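Local coordinates for protein glycosyl hydrolase (Rhizobium leguminosarum bv. trifolii, PDB 5NDX) that probably hydrolyses O-glycosidic bonds as a family 39 glycoside hydrolase, being a bacterial orthologue of human alpha-L-iduronidase, at residues 437-441 with 609-613; 441-445 with 492-496; 532-538 with 604-608. The protein carries 2 engineered substitutions. All coordinates share one frame; numbering follows the deposited sequence.

Contact 1 (437-441 with 609-613). Unlike the reference sequence in segment 437-441: Ile440 (reference Leu). With SO4 (sulfate ion), chain G.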
loop_
_atom_site.group_PDB
_atom_site.type_symbol
_atom_site.label_atom_id
_atom_site.label_comp_id
_atom_site.label_asym_id
_atom_site.label_seq_id
_atom_site.Cartn_x
_atom_site.Cartn_y
_atom_site.Cartn_z
ATOM N N ARG A 437 -11.148 21.815 -22.931
ATOM C CA ARG A 437 -12.027 20.819 -22.343
ATOM C C ARG A 437 -11.298 20.090 -21.216
ATOM O O ARG A 437 -10.130 19.682 -21.348
ATOM C CB ARG A 437 -12.342 19.661 -23.285
ATOM C CG ARG A 437 -13.338 19.794 -24.389
ATOM C CD ARG A 437 -13.020 18.695 -25.422
ATOM N NE ARG A 437 -13.957 17.583 -25.437
ATOM C CZ ARG A 437 -13.679 16.327 -25.820
ATOM N NH1 ARG A 437 -12.464 15.938 -26.188
ATOM N NH2 ARG A 437 -14.644 15.414 -25.784
ATOM N N HIS A 438 -12.050 19.797 -20.185
ATOM C CA HIS A 438 -11.585 18.933 -19.105
ATOM C C HIS A 438 -12.656 17.943 -18.783
ATOM O O HIS A 438 -13.867 18.226 -18.932
ATOM C CB HIS A 438 -11.294 19.776 -17.877
ATOM C CG HIS A 438 -10.104 20.643 -18.032
ATOM N ND1 HIS A 438 -8.858 20.296 -17.548
ATOM C CD2 HIS A 438 -9.951 21.834 -18.638
ATOM C CE1 HIS A 438 -7.995 21.257 -17.830
ATOM N NE2 HIS A 438 -8.628 22.190 -18.505
ATOM N N ALA A 439 -12.217 16.815 -18.258
ATOM C CA ALA A 439 -13.114 15.776 -17.750
ATOM C C ALA A 439 -12.990 15.729 -16.222
ATOM O O ALA A 439 -11.880 15.866 -15.657
ATOM C CB ALA A 439 -12.758 14.438 -18.347
ATOM N N ILE A 440 -14.144 15.604 -15.570
ATOM C CA ILE A 440 -14.234 15.506 -14.116
ATOM C C ILE A 440 -14.622 14.068 -13.768
ATOM O O ILE A 440 -15.688 13.626 -14.194
ATOM C CB ILE A 440 -15.268 16.483 -13.563
ATOM C CG1 ILE A 440 -14.941 17.912 -14.020
ATOM C CG2 ILE A 440 -15.312 16.412 -12.021
ATOM C CD1 ILE A 440 -16.083 18.910 -13.723
ATOM N N CYS A 441 -13.750 13.357 -13.032
ATOM C CA CYS A 441 -13.966 11.997 -12.570
ATOM C C CYS A 441 -14.042 12.041 -11.058
ATOM O O CYS A 441 -13.151 12.604 -10.425
ATOM C CB CYS A 441 -12.810 11.034 -12.956
ATOM S SG CYS A 441 -12.324 11.239 -14.691
ATOM N N ALA A 609 -10.700 9.567 -19.902
ATOM C CA ALA A 609 -11.906 10.141 -19.311
ATOM C C ALA A 609 -12.818 10.817 -20.359
ATOM O O ALA A 609 -13.966 11.126 -20.065
ATOM C CB ALA A 609 -11.522 11.099 -18.190
ATOM N N PHE A 610 -12.337 10.985 -21.598
ATOM C CA PHE A 610 -13.161 11.506 -22.670
ATOM C C PHE A 610 -13.867 10.378 -23.435
ATOM O O PHE A 610 -14.420 10.629 -24.455
ATOM C CB PHE A 610 -12.321 12.422 -23.575
ATOM C CG PHE A 610 -11.702 13.548 -22.818
ATOM C CD1 PHE A 610 -10.521 13.368 -22.138
ATOM C CD2 PHE A 610 -12.360 14.755 -22.688
ATOM C CE1 PHE A 610 -9.968 14.379 -21.389
ATOM C CE2 PHE A 610 -11.821 15.769 -21.915
ATOM C CZ PHE A 610 -10.630 15.573 -21.268
ATOM N N GLY A 611 -13.844 9.144 -22.929
ATOM C CA GLY A 611 -14.425 8.006 -23.601
ATOM C C GLY A 611 -13.602 7.386 -24.748
ATOM O O GLY A 611 -14.068 6.464 -25.363
ATOM N N ARG A 612 -12.385 7.845 -25.025
ATOM C CA ARG A 612 -11.640 7.265 -26.140
ATOM C C ARG A 612 -10.912 5.979 -25.734
ATOM O O ARG A 612 -10.248 5.946 -24.714
ATOM C CB ARG A 612 -10.649 8.271 -26.707
ATOM C CG ARG A 612 -11.338 9.514 -27.268
ATOM C CD ARG A 612 -10.330 10.578 -27.689
ATOM N NE ARG A 612 -9.625 11.092 -26.501
ATOM C CZ ARG A 612 -9.257 12.356 -26.303
ATOM N NH1 ARG A 612 -9.506 13.300 -27.187
ATOM N NH2 ARG A 612 -8.579 12.669 -25.211
ATOM N N ARG A 613 -11.044 4.953 -26.551
ATOM C CA ARG A 613 -10.361 3.678 -26.378
ATOM C C ARG A 613 -8.977 3.724 -26.952
ATOM O O ARG A 613 -8.766 4.345 -27.968
ATOM C CB ARG A 613 -11.123 2.542 -27.056
ATOM C CG ARG A 613 -10.758 1.201 -26.440
ATOM C CD ARG A 613 -11.403 -0.048 -27.072
ATOM N NE ARG A 613 -11.302 -0.268 -28.521
ATOM C CZ ARG A 613 -10.200 -0.318 -29.264
ATOM N NH1 ARG A 613 -9.006 -0.079 -28.760
ATOM N NH2 ARG A 613 -10.297 -0.565 -30.560
HETATM S S SO4 G . -15.086 1.935 -28.896
HETATM O O1 SO4 G . -16.175 2.535 -29.709
HETATM O O2 SO4 G . -14.419 2.996 -28.110
HETATM O O3 SO4 G . -15.658 0.919 -27.983
HETATM O O4 SO4 G . -14.092 1.289 -29.786
HETATM O O HOH W 1 -15.428 13.111 -25.383
#

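Contact 2 (441-445 with 492-496)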
loop_
_atom_site.group_PDB
_atom_site.type_symbol
_atom_site.label_atom_id
_atom_site.label_comp_id
_atom_site.label_asym_id
_atom_site.label_seq_id
_atom_site.Cartn_x
_atom_site.Cartn_y
_atom_site.Cartn_z
ATOM N N CYS A 441 -13.750 13.357 -13.032
ATOM C CA CYS A 441 -13.966 11.997 -12.570
ATOM C C CYS A 441 -14.042 12.041 -11.058
ATOM O O CYS A 441 -13.151 12.604 -10.425
ATOM C CB CYS A 441 -12.810 11.034 -12.956
ATOM S SG CYS A 441 -12.324 11.239 -14.691
ATOM N N LEU A 442 -15.127 11.485 -10.505
ATOM C CA LEU A 442 -15.347 11.461 -9.075
ATOM C C LEU A 442 -15.381 10.019 -8.598
ATOM O O LEU A 442 -16.272 9.279 -8.968
ATOM C CB LEU A 442 -16.659 12.143 -8.741
ATOM C CG LEU A 442 -16.845 13.535 -9.335
ATOM C CD1 LEU A 442 -18.297 13.949 -9.213
ATOM C CD2 LEU A 442 -15.918 14.562 -8.710
ATOM N N LEU A 443 -14.396 9.620 -7.818
ATOM C CA LEU A 443 -14.334 8.282 -7.248
ATOM C C LEU A 443 -14.669 8.365 -5.735
ATOM O O LEU A 443 -14.248 9.316 -5.067
ATOM C CB LEU A 443 -12.939 7.731 -7.411
ATOM C CG LEU A 443 -12.448 7.587 -8.831
ATOM C CD1 LEU A 443 -10.948 7.447 -8.849
ATOM C CD2 LEU A 443 -13.079 6.329 -9.409
ATOM N N ARG A 444 -15.376 7.361 -5.221
ATOM C CA ARG A 444 -15.887 7.374 -3.859
ATOM C C ARG A 444 -15.793 6.019 -3.215
ATOM O O ARG A 444 -16.166 4.986 -3.817
ATOM C CB ARG A 444 -17.359 7.817 -3.865
ATOM C CG ARG A 444 -18.149 7.761 -2.552
ATOM C CD ARG A 444 -17.568 8.608 -1.462
ATOM N NE ARG A 444 -17.629 10.027 -1.738
ATOM C CZ ARG A 444 -18.748 10.773 -1.716
ATOM N NH1 ARG A 444 -19.938 10.256 -1.466
ATOM N NH2 ARG A 444 -18.666 12.067 -1.958
ATOM N N ILE A 445 -15.286 6.047 -1.993
ATOM C CA ILE A 445 -15.365 4.953 -1.064
ATOM C C ILE A 445 -16.233 5.419 0.127
ATOM O O ILE A 445 -15.837 6.298 0.871
ATOM C CB ILE A 445 -13.985 4.496 -0.526
ATOM C CG1 ILE A 445 -13.049 4.184 -1.683
ATOM C CG2 ILE A 445 -14.173 3.250 0.350
ATOM C CD1 ILE A 445 -11.610 4.014 -1.277
ATOM N N PRO A 492 -12.813 0.592 -7.134
ATOM C CA PRO A 492 -13.037 2.038 -6.868
ATOM C C PRO A 492 -14.100 2.553 -7.833
ATOM O O PRO A 492 -13.965 2.441 -9.060
ATOM C CB PRO A 492 -11.680 2.650 -7.160
ATOM C CG PRO A 492 -10.729 1.585 -6.776
ATOM C CD PRO A 492 -11.383 0.273 -7.166
ATOM N N ALA A 493 -15.163 3.056 -7.258
ATOM C CA ALA A 493 -16.381 3.331 -7.969
ATOM C C ALA A 493 -16.538 4.805 -8.333
ATOM O O ALA A 493 -16.291 5.702 -7.518
ATOM C CB ALA A 493 -17.564 2.931 -7.071
ATOM N N LEU A 494 -17.029 5.039 -9.542
ATOM C CA LEU A 494 -17.488 6.367 -9.929
ATOM C C LEU A 494 -18.772 6.777 -9.182
ATOM O O LEU A 494 -19.803 6.115 -9.251
ATOM C CB LEU A 494 -17.740 6.409 -11.447
ATOM C CG LEU A 494 -16.417 6.317 -12.267
ATOM C CD1 LEU A 494 -16.657 6.038 -13.743
ATOM C CD2 LEU A 494 -15.594 7.576 -12.121
ATOM N N LEU A 495 -18.702 7.916 -8.527
ATOM C CA LEU A 495 -19.788 8.479 -7.773
ATOM C C LEU A 495 -20.891 8.928 -8.739
ATOM O O LEU A 495 -22.081 8.773 -8.451
ATOM C CB LEU A 495 -19.285 9.658 -6.920
ATOM C CG LEU A 495 -20.344 10.348 -6.053
ATOM C CD1 LEU A 495 -20.875 9.449 -4.936
ATOM C CD2 LEU A 495 -19.753 11.630 -5.469
ATOM N N HIS A 496 -20.471 9.509 -9.856
ATOM C CA HIS A 496 -21.360 9.851 -10.975
ATOM C C HIS A 496 -20.600 9.566 -12.271
ATOM O O HIS A 496 -19.355 9.439 -12.257
ATOM C CB HIS A 496 -21.699 11.340 -10.994
ATOM C CG HIS A 496 -22.363 11.805 -9.756
ATOM N ND1 HIS A 496 -23.647 11.431 -9.433
ATOM C CD2 HIS A 496 -21.912 12.556 -8.726
ATOM C CE1 HIS A 496 -23.956 11.931 -8.249
ATOM N NE2 HIS A 496 -22.927 12.619 -7.805
HETATM O O HOH W 2 -17.280 11.081 -12.272
#

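Contact 3 (532-538 with 604-608). Unlike the reference sequence in segment 532-538: Ala534 (reference Thr). Unlike the reference sequence in segment 604-608: Arg607 (reference His). With SO4 (sulfate ion), chain H; SO4 (sulfate ion), chain G.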
loop_
_atom_site.group_PDB
_atom_site.type_symbol
_atom_site.label_atom_id
_atom_site.label_comp_id
_atom_site.label_asym_id
_atom_site.label_seq_id
_atom_site.Cartn_x
_atom_site.Cartn_y
_atom_site.Cartn_z
ATOM N N PRO A 532 -5.680 7.273 -25.463
ATOM C CA PRO A 532 -4.621 6.876 -24.551
ATOM C C PRO A 532 -3.774 5.723 -25.130
ATOM O O PRO A 532 -4.246 4.967 -25.994
ATOM C CB PRO A 532 -5.406 6.354 -23.357
ATOM C CG PRO A 532 -6.593 5.746 -23.982
ATOM C CD PRO A 532 -6.961 6.641 -25.130
ATOM N N ALA A 533 -2.565 5.591 -24.619
ATOM C CA ALA A 533 -1.687 4.525 -24.988
ATOM C C ALA A 533 -2.252 3.159 -24.552
ATOM O O ALA A 533 -2.882 2.992 -23.497
ATOM C CB ALA A 533 -0.323 4.752 -24.365
ATOM N N ALA A 534 -2.038 2.183 -25.410
ATOM C CA ALA A 534 -2.476 0.839 -25.147
ATOM C C ALA A 534 -1.733 0.242 -23.946
ATOM O O ALA A 534 -0.603 0.627 -23.643
ATOM C CB ALA A 534 -2.313 -0.019 -26.392
ATOM N N PRO A 535 -2.398 -0.635 -23.199
ATOM C CA PRO A 535 -1.670 -1.312 -22.116
ATOM C C PRO A 535 -0.606 -2.278 -22.664
ATOM O O PRO A 535 -0.672 -2.635 -23.819
ATOM C CB PRO A 535 -2.752 -2.118 -21.388
ATOM C CG PRO A 535 -4.014 -1.854 -22.086
ATOM C CD PRO A 535 -3.782 -1.087 -23.337
ATOM N N THR A 536 0.285 -2.756 -21.811
ATOM C CA THR A 536 1.358 -3.645 -22.205
ATOM C C THR A 536 1.578 -4.779 -21.235
ATOM O O THR A 536 1.180 -4.694 -20.063
ATOM C CB THR A 536 2.687 -2.890 -22.346
ATOM O OG1 THR A 536 3.139 -2.412 -21.077
ATOM C CG2 THR A 536 2.547 -1.705 -23.309
ATOM N N GLY A 537 2.250 -5.826 -21.703
ATOM C CA GLY A 537 2.781 -6.852 -20.775
ATOM C C GLY A 537 1.687 -7.696 -20.100
ATOM O O GLY A 537 1.773 -7.977 -18.926
ATOM N N LEU A 538 0.666 -8.102 -20.847
ATOM C CA LEU A 538 -0.432 -8.849 -20.266
ATOM C C LEU A 538 0.001 -10.245 -19.900
ATOM O O LEU A 538 0.409 -10.956 -20.788
ATOM C CB LEU A 538 -1.583 -8.979 -21.239
ATOM C CG LEU A 538 -2.781 -9.826 -20.788
ATOM C CD1 LEU A 538 -3.396 -9.259 -19.520
ATOM C CD2 LEU A 538 -3.836 -9.861 -21.871
ATOM N N VAL A 604 -7.179 -6.403 -23.205
ATOM C CA VAL A 604 -7.322 -5.286 -22.291
ATOM C C VAL A 604 -7.208 -3.987 -23.092
ATOM O O VAL A 604 -6.270 -3.858 -23.881
ATOM C CB VAL A 604 -6.276 -5.367 -21.160
ATOM C CG1 VAL A 604 -6.453 -4.204 -20.216
ATOM C CG2 VAL A 604 -6.454 -6.650 -20.372
ATOM N N CYS A 605 -8.181 -3.074 -22.922
ATOM C CA CYS A 605 -8.218 -1.758 -23.558
ATOM C C CYS A 605 -8.074 -0.689 -22.493
ATOM O O CYS A 605 -8.597 -0.850 -21.402
ATOM C CB CYS A 605 -9.564 -1.560 -24.285
ATOM S SG CYS A 605 -9.879 -2.958 -25.438
ATOM N N ALA A 606 -7.391 0.405 -22.805
ATOM C CA ALA A 606 -7.403 1.583 -21.967
ATOM C C ALA A 606 -8.458 2.527 -22.502
ATOM O O ALA A 606 -8.716 2.524 -23.713
ATOM C CB ALA A 606 -6.048 2.248 -21.907
ATOM N N ARG A 607 -9.124 3.243 -21.585
ATOM C CA ARG A 607 -10.107 4.282 -21.891
ATOM C C ARG A 607 -9.764 5.536 -21.111
ATOM O O ARG A 607 -9.489 5.460 -19.920
ATOM C CB ARG A 607 -11.513 3.861 -21.534
ATOM C CG ARG A 607 -12.173 3.029 -22.601
ATOM C CD ARG A 607 -13.691 3.164 -22.583
ATOM N NE ARG A 607 -14.193 2.158 -23.513
ATOM C CZ ARG A 607 -14.343 2.329 -24.823
ATOM N NH1 ARG A 607 -14.111 3.506 -25.392
ATOM N NH2 ARG A 607 -14.760 1.313 -25.577
ATOM N N ASP A 608 -9.714 6.668 -21.790
ATOM C CA ASP A 608 -9.452 7.896 -21.111
ATOM C C ASP A 608 -10.783 8.466 -20.613
ATOM O O ASP A 608 -11.866 7.937 -20.911
ATOM C CB ASP A 608 -8.660 8.874 -21.963
ATOM C CG ASP A 608 -9.412 9.387 -23.189
ATOM O OD1 ASP A 608 -10.650 9.280 -23.266
ATOM O OD2 ASP A 608 -8.704 9.917 -24.085
HETATM S S SO4 H . 0.080 3.172 -28.222
HETATM O O1 SO4 H . -0.483 4.544 -28.263
HETATM O O2 SO4 H . 0.896 2.954 -29.441
HETATM O O3 SO4 H . 0.942 3.047 -27.024
HETATM O O4 SO4 H . -1.003 2.161 -28.202
HETATM S S SO4 G . -15.086 1.935 -28.896
HETATM O O1 SO4 G . -16.175 2.535 -29.709
HETATM O O2 SO4 G . -14.419 2.996 -28.110
HETATM O O3 SO4 G . -15.658 0.919 -27.983
HETATM O O4 SO4 G . -14.092 1.289 -29.786
#

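Contact 1 (437-441 with 609-613)
The phenyl ring of Phe610 overlaps the strand at Ala439, whose methyl group lies over one face of the ring, 4.0 Å from CB to the ring centroid and 20° off the normal, a CH-pi contact. Phe610 holds its CG anti to the carbonyl carbon (chi1 -57°), which sends the ring toward the strand until CZ reaches the backbone N of Ala439 at 3.6 Å. Beside it, the CB of Ala609 meets two residues, two positions apart on the strand, whose side chains share a face: it is 3.6 Å from the CB of Ala439 and 3.6 Å from the SG of Cys441.

At the outer end the side chains of Arg437 and Phe610 pass each other head to tail. The ring offers atom CD2 to one face of the guanidinium, 3.7 Å from Arg437 NH1, but the two planes are 44° apart, so this is a tilted overlap and not a flat stack. Arg437 NH1 and Arg612 NH1 come within 4.1 Å; Asp527 pairs with both arginines in salt bridges and probably offsets their like charges. Asp608 gives Arg612 a second salt bridge through NE. A water accepts a weak bond from Arg437 NH2 and donates to Phe610 O at 2.8 Å.

Strand 436-445 lies between strands 493-503 and 518-526 in a large mixed sheet, and residues 609-613 form the loop joining strands 601-607 and 618-620. The arrangement is that of an interdomain interface, in which a loop of the C-terminal domain, probably fibronectin type III-like, packs across the face of a beta-sheet.

Contact 2 (441-445 with 492-496)
The two backbones run antiparallel, with Leu443 and Leu494 forming a non-hydrogen-bonded pair whose CA atoms are 4.6 Å apart. A bond flanks the pair at each end: Leu495 N donates to Leu442 O at 2.8 Å, nearly straight at 169° but tilted from the carbonyl plane, and Arg444 N donates to Ala493 O at 3.0 Å. Both acceptors also receive CA-H...O contacts, from Leu494 and Leu443 respectively. Farther along, a water takes over the link, accepting from Leu442 N and donating to His496 O, while beyond the other end Thr450 OG1 bonds to both Arg444 O and Ala493 N.

Leu443 and Leu494 touch through their CD2 methyls, 3.9 Å apart. Elsewhere Leu495 packs its CB against that of Leu442 at 4.0 Å and extends along Arg444 in the same direction. Arg444 leaves with CG anti to the backbone N (chi1 174°) and then folds at chi2 and chi3, which brings one guanidinium face over the Leu495 methyls; CD1 lies 3.7 Å from NH1. Its NE bonds to Thr520 OG1, NH2 to the backbone O of Asp513, and NH1 forms a salt bridge with Asp446. Leu442 CD1 approaches the edge of the His496 ring, 3.9 Å from CD2.

This is an antiparallel strand pair at the edge of a large mixed beta-sheet, joined by a helical connection.

Contact 3 (532-538 with 604-608)
Apolar packing carries most of this contact, between two segments running nearly opposite ways, 159° apart. Pro535 rests on the strand: its CG is 3.5 Å from Val604 O and 3.9 Å from Val604 CG1, and its CD leans toward the methyl of Ala606. Val604 sets CG1 anti to the backbone N (chi1 -179°), so that its two branches divide the work; CG1 meets the proline while CG2 turns to Leu538 CD1 at 4.1 Å. Pro532 repeats the pattern nearer the end of the strand, with CG 4.1 Å from Ala606 CB. The carbonyl of Ala533 points its O at the same methyl, 3.6 Å from Ala606 CB.

Strand 536-545 belongs to a three-stranded antiparallel sheet and strand 601-607 to a four-stranded one. Their order fits the sandwich of a fibronectin type III-like domain, with the proline-rich entry to its first strand lying against the facing sheet. Trp556 and Tyr567, one from each sheet, pack around Pro535 and Val604, and Cys605, pointing away, is tied by a disulfide to Cys617.

Among polar groups, the Asp608 side chain crosses that of Pro532 at about a right angle, with OD2 near CD, and its charge is answered by Arg612. Two sulfates, probably from the crystallisation liquor, bind one to each segment. That of chain H accepts a bond through O4 from Ala534 N at 3.0 Å. That of chain G lies in the plane of the Arg607 guanidinium at its edge, gripped by two bonds, NH1 to O2 at 2.8 Å and NH2 to O3 at 2.6 Å, and Arg613 adds a weak third through NE.

Overall arrangement
Contacts 1 and 2 share Cys441 and strand 436-445, their centres about 14 Å apart, and both reach the mixed sheet in which that strand neighbours 493-503. Contact 2 closes first along the chain. Contact 3 follows, falling wholly within the span between the two segments of contact 1, and its centre is about 15 Å from that of contact 1 and about 21 Å from that of contact 2. Contacts 1 and 3 touch where Arg612 O meets Pro532 CD and Arg613 packs on residues 605-607. Contact 2 lies within the mixed sheet, contact 3 packs together the two sheets of the probable C-terminal sandwich, and contact 1 joins the two parts, all away from the ligand pockets.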